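Local coordinates for transferrin (Manduca sexta, PDB 6WB6), which binds a single ferric ion together with a carbonate anion and transports iron, at residues 202-214 with 218-230. Numbering follows the deposited sequence.
With FE (Fe (III) ion), chain E.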
loop_
_atom_site.group_PDB
_atom_site.type_symbol
_atom_site.label_atom_id
_atom_site.label_comp_id
_atom_site.label_asym_id
_atom_site.label_seq_id
_atom_site.Cartn_x
_atom_site.Cartn_y
_atom_site.Cartn_z
ATOM N N SER A 202 19.274 13.339 -6.003
ATOM C CA SER A 202 18.603 12.464 -5.058
ATOM C C SER A 202 19.280 11.108 -5.114
ATOM O O SER A 202 20.159 10.863 -5.941
ATOM C CB SER A 202 17.097 12.353 -5.358
ATOM O OG SER A 202 16.884 11.693 -6.592
ATOM N N GLY A 203 18.902 10.241 -4.204
ATOM C CA GLY A 203 19.516 8.925 -4.160
ATOM C C GLY A 203 20.897 9.005 -3.521
ATOM O O GLY A 203 21.370 10.072 -3.129
ATOM N N TYR A 204 21.526 7.847 -3.365
ATOM C CA TYR A 204 22.829 7.737 -2.667
ATOM C C TYR A 204 23.911 8.580 -3.328
ATOM O O TYR A 204 24.630 9.182 -2.633
ATOM C CB TYR A 204 23.309 6.296 -2.566
ATOM C CG TYR A 204 22.364 5.309 -1.934
ATOM C CD1 TYR A 204 22.138 5.293 -0.573
ATOM C CD2 TYR A 204 21.768 4.352 -2.708
ATOM C CE1 TYR A 204 21.302 4.373 0.015
ATOM C CE2 TYR A 204 20.958 3.407 -2.148
ATOM C CZ TYR A 204 20.705 3.442 -0.799
ATOM O OH TYR A 204 19.984 2.466 -0.304
ATOM N N GLU A 205 23.989 8.558 -4.635
ATOM C CA GLU A 205 25.009 9.326 -5.333
ATOM C C GLU A 205 24.584 10.769 -5.538
ATOM O O GLU A 205 25.393 11.671 -5.365
ATOM C CB GLU A 205 25.316 8.703 -6.692
ATOM C CG GLU A 205 26.630 9.163 -7.263
ATOM C CD GLU A 205 26.991 8.416 -8.525
ATOM O OE1 GLU A 205 26.392 7.339 -8.774
ATOM O OE2 GLU A 205 27.875 8.908 -9.259
ATOM N N GLY A 206 23.315 10.994 -5.900
ATOM C CA GLY A 206 22.831 12.346 -6.096
ATOM C C GLY A 206 22.927 13.200 -4.849
ATOM O O GLY A 206 23.134 14.410 -4.932
ATOM N N ALA A 207 22.794 12.595 -3.676
ATOM C CA ALA A 207 22.981 13.372 -2.462
ATOM C C ALA A 207 24.398 13.912 -2.372
ATOM O O ALA A 207 24.607 15.034 -1.923
ATOM C CB ALA A 207 22.666 12.524 -1.239
ATOM N N LEU A 208 25.394 13.123 -2.770
ATOM C CA LEU A 208 26.748 13.653 -2.746
ATOM C C LEU A 208 26.934 14.700 -3.841
ATOM O O LEU A 208 27.657 15.674 -3.641
ATOM C CB LEU A 208 27.773 12.513 -2.870
ATOM C CG LEU A 208 27.689 11.522 -1.684
ATOM C CD1 LEU A 208 28.132 10.133 -2.016
ATOM C CD2 LEU A 208 28.496 12.067 -0.523
ATOM N N ARG A 209 26.273 14.541 -4.985
ATOM C CA ARG A 209 26.301 15.603 -5.997
ATOM C C ARG A 209 25.600 16.856 -5.499
ATOM O O ARG A 209 26.037 17.980 -5.779
ATOM C CB ARG A 209 25.648 15.124 -7.291
ATOM C CG ARG A 209 26.427 14.012 -7.958
ATOM C CD ARG A 209 25.896 13.714 -9.329
ATOM N NE ARG A 209 24.591 13.082 -9.238
ATOM C CZ ARG A 209 24.363 11.778 -9.377
ATOM N NH1 ARG A 209 25.356 10.931 -9.640
ATOM N NH2 ARG A 209 23.123 11.319 -9.259
ATOM N N CYS A 210 24.479 16.684 -4.801
ATOM C CA CYS A 210 23.854 17.822 -4.150
ATOM C C CYS A 210 24.860 18.524 -3.251
ATOM O O CYS A 210 24.976 19.752 -3.266
ATOM C CB CYS A 210 22.628 17.349 -3.361
ATOM S SG CYS A 210 21.921 18.540 -2.213
ATOM N N LEU A 211 25.639 17.753 -2.508
ATOM C CA LEU A 211 26.613 18.327 -1.579
ATOM C C LEU A 211 27.812 18.934 -2.320
ATOM O O LEU A 211 28.267 20.039 -1.988
ATOM C CB LEU A 211 27.061 17.236 -0.599
ATOM C CG LEU A 211 28.200 17.550 0.396
ATOM C CD1 LEU A 211 27.714 18.447 1.489
ATOM C CD2 LEU A 211 28.801 16.302 1.011
ATOM N N ALA A 212 28.334 18.240 -3.325
ATOM C CA ALA A 212 29.589 18.663 -3.948
ATOM C C ALA A 212 29.382 19.679 -5.062
ATOM O O ALA A 212 30.283 20.475 -5.344
ATOM C CB ALA A 212 30.328 17.441 -4.513
ATOM N N HIS A 213 28.214 19.650 -5.708
ATOM C CA HIS A 213 27.937 20.409 -6.908
ATOM C C HIS A 213 26.760 21.364 -6.787
ATOM O O HIS A 213 26.649 22.275 -7.619
ATOM C CB HIS A 213 27.656 19.452 -8.075
ATOM C CG HIS A 213 28.736 18.434 -8.285
ATOM N ND1 HIS A 213 28.504 17.221 -8.888
ATOM C CD2 HIS A 213 30.049 18.443 -7.949
ATOM C CE1 HIS A 213 29.630 16.529 -8.930
ATOM N NE2 HIS A 213 30.582 17.249 -8.366
ATOM N N ASN A 214 25.863 21.181 -5.806
ATOM C CA ASN A 214 24.759 22.111 -5.614
ATOM C C ASN A 214 24.841 22.795 -4.259
ATOM O O ASN A 214 23.823 23.191 -3.685
ATOM C CB ASN A 214 23.404 21.427 -5.774
ATOM C CG ASN A 214 22.310 22.407 -6.160
ATOM O OD1 ASN A 214 22.583 23.411 -6.802
ATOM N ND2 ASN A 214 21.065 22.114 -5.776
ATOM N N VAL A 218 25.249 19.321 3.989
ATOM C CA VAL A 218 25.322 18.009 4.610
ATOM C C VAL A 218 24.607 17.035 3.694
ATOM O O VAL A 218 23.608 17.384 3.071
ATOM C CB VAL A 218 24.707 18.035 6.031
ATOM C CG1 VAL A 218 23.249 18.454 5.969
ATOM C CG2 VAL A 218 24.844 16.689 6.689
ATOM N N ALA A 219 25.135 15.819 3.593
ATOM C CA ALA A 219 24.551 14.766 2.768
ATOM C C ALA A 219 24.359 13.563 3.668
ATOM O O ALA A 219 25.249 13.234 4.453
ATOM C CB ALA A 219 25.444 14.394 1.579
ATOM N N PHE A 220 23.176 12.973 3.621
ATOM C CA PHE A 220 22.896 11.723 4.308
ATOM C C PHE A 220 22.887 10.600 3.271
ATOM O O PHE A 220 22.013 10.558 2.401
ATOM C CB PHE A 220 21.566 11.816 5.057
ATOM C CG PHE A 220 21.530 12.936 6.075
ATOM C CD1 PHE A 220 22.161 12.796 7.292
ATOM C CD2 PHE A 220 20.890 14.127 5.803
ATOM C CE1 PHE A 220 22.130 13.817 8.229
ATOM C CE2 PHE A 220 20.864 15.160 6.746
ATOM C CZ PHE A 220 21.492 14.999 7.952
ATOM N N THR A 221 23.855 9.697 3.357
ATOM C CA THR A 221 23.938 8.644 2.375
ATOM C C THR A 221 24.606 7.429 3.029
ATOM O O THR A 221 24.569 7.263 4.257
ATOM C CB THR A 221 24.640 9.208 1.133
ATOM O OG1 THR A 221 24.701 8.217 0.127
ATOM C CG2 THR A 221 26.059 9.729 1.486
ATOM N N LYS A 222 25.174 6.549 2.215
ATOM C CA LYS A 222 25.823 5.353 2.737
ATOM C C LYS A 222 27.249 5.278 2.214
ATOM O O LYS A 222 27.618 5.930 1.240
ATOM C CB LYS A 222 25.066 4.061 2.399
ATOM C CG LYS A 222 24.990 3.688 0.941
ATOM C CD LYS A 222 24.325 2.332 0.747
ATOM C CE LYS A 222 23.917 2.133 -0.697
ATOM N NZ LYS A 222 22.908 1.028 -0.882
ATOM N N VAL A 223 28.036 4.438 2.881
ATOM C CA VAL A 223 29.483 4.457 2.717
ATOM C C VAL A 223 29.859 4.103 1.297
ATOM O O VAL A 223 30.720 4.737 0.682
ATOM C CB VAL A 223 30.131 3.479 3.710
ATOM C CG1 VAL A 223 31.607 3.252 3.363
ATOM C CG2 VAL A 223 29.945 4.006 5.085
ATOM N N ILE A 224 29.238 3.056 0.765
ATOM C CA ILE A 224 29.723 2.484 -0.474
ATOM C C ILE A 224 29.590 3.493 -1.598
ATOM O O ILE A 224 30.492 3.621 -2.438
ATOM C CB ILE A 224 28.994 1.160 -0.771
ATOM C CG1 ILE A 224 29.590 0.499 -1.997
ATOM C CG2 ILE A 224 27.492 1.369 -0.959
ATOM C CD1 ILE A 224 29.176 -0.974 -2.163
ATOM N N PHE A 225 28.482 4.254 -1.619
ATOM C CA PHE A 225 28.365 5.316 -2.611
ATOM C C PHE A 225 29.255 6.491 -2.270
ATOM O O PHE A 225 29.648 7.239 -3.170
ATOM C CB PHE A 225 26.919 5.791 -2.759
ATOM C CG PHE A 225 26.127 4.978 -3.737
ATOM C CD1 PHE A 225 25.497 3.837 -3.331
ATOM C CD2 PHE A 225 26.043 5.343 -5.066
ATOM C CE1 PHE A 225 24.801 3.075 -4.203
ATOM C CE2 PHE A 225 25.325 4.571 -5.957
ATOM C CZ PHE A 225 24.713 3.434 -5.520
ATOM N N THR A 226 29.591 6.678 -0.995
ATOM C CA THR A 226 30.517 7.755 -0.659
ATOM C C THR A 226 31.928 7.401 -1.125
ATOM O O THR A 226 32.616 8.213 -1.754
ATOM C CB THR A 226 30.495 8.028 0.839
ATOM O OG1 THR A 226 29.162 8.366 1.256
ATOM C CG2 THR A 226 31.438 9.162 1.199
ATOM N N ARG A 227 32.354 6.175 -0.859
ATOM C CA ARG A 227 33.675 5.750 -1.280
ATOM C C ARG A 227 33.802 5.757 -2.803
ATOM O O ARG A 227 34.781 6.272 -3.341
ATOM C CB ARG A 227 33.955 4.377 -0.688
ATOM C CG ARG A 227 34.138 4.458 0.787
ATOM C CD ARG A 227 34.603 3.148 1.392
ATOM N NE ARG A 227 35.921 2.765 0.913
ATOM C CZ ARG A 227 37.058 3.250 1.387
ATOM N NH1 ARG A 227 37.045 4.144 2.364
ATOM N NH2 ARG A 227 38.206 2.822 0.877
ATOM N N LYS A 228 32.802 5.252 -3.516
ATOM C CA LYS A 228 32.908 5.211 -4.970
ATOM C C LYS A 228 32.842 6.600 -5.583
ATOM O O LYS A 228 33.461 6.847 -6.624
ATOM C CB LYS A 228 31.804 4.346 -5.556
ATOM C CG LYS A 228 31.882 2.942 -5.093
ATOM C CD LYS A 228 30.864 2.069 -5.786
ATOM C CE LYS A 228 31.115 0.655 -5.398
ATOM N NZ LYS A 228 29.979 -0.198 -5.797
ATOM N N PHE A 229 32.103 7.509 -4.957
ATOM C CA PHE A 229 32.030 8.873 -5.457
ATOM C C PHE A 229 33.424 9.459 -5.564
ATOM O O PHE A 229 33.697 10.242 -6.466
ATOM C CB PHE A 229 31.146 9.719 -4.528
ATOM C CG PHE A 229 30.911 11.146 -5.000
ATOM C CD1 PHE A 229 30.016 11.422 -6.017
ATOM C CD2 PHE A 229 31.545 12.200 -4.380
ATOM C CE1 PHE A 229 29.791 12.732 -6.420
ATOM C CE2 PHE A 229 31.335 13.503 -4.779
ATOM C CZ PHE A 229 30.461 13.769 -5.797
ATOM N N PHE A 230 34.319 9.058 -4.666
ATOM C CA PHE A 230 35.689 9.533 -4.639
ATOM C C PHE A 230 36.663 8.531 -5.231
ATOM O O PHE A 230 37.855 8.580 -4.921
ATOM C CB PHE A 230 36.070 9.869 -3.207
ATOM C CG PHE A 230 35.210 10.951 -2.599
ATOM C CD1 PHE A 230 35.264 12.245 -3.078
ATOM C CD2 PHE A 230 34.342 10.668 -1.563
ATOM C CE1 PHE A 230 34.486 13.218 -2.518
ATOM C CE2 PHE A 230 33.571 11.635 -1.011
ATOM C CZ PHE A 230 33.635 12.913 -1.485
HETATM FE FE FE E . 18.481 2.586 1.161
#
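The hydroxyl of Thr221 donates a hydrogen bond to the backbone carbonyl of Tyr204 (OG1 to O, 2.9 Å), at a bent C=O···O angle of 114°. It joins helix 203-213 to strand 218-222, which run antiparallel in an alpha/beta layer of the iron-binding amino-terminal lobe of this transferrin. Tyr204 OH binds the ferric ion at 2.1 Å; Tyr90 also binds the iron. The extended Lys222 chain lies over one ring face, with CE 3.3 Å from the Tyr204 ring centroid; NZ makes a cation-pi contact, and its charge near the hydroxyl would probably add to the iron's pull toward the phenolate. Tyr204 CB lies over the Phe225 face, toward its rim, 3.3 Å from Phe225 CG, while the ring planes, tilted 20°, are displaced until little of one covers the other. With an alanine at Phe225, Tyr204 CB would probably lose this apolar cover, leaving the iron-binding ring less firmly held. Phe229, swung toward helix 203-213 with CG anti to the backbone N (chi1 -176°), is a knob among Glu205, Leu208, Arg209 and Ala212: Leu208 CB lies 3.9 Å from its ring centroid, almost straight above, and Ala212 CB meets the edge at CZ.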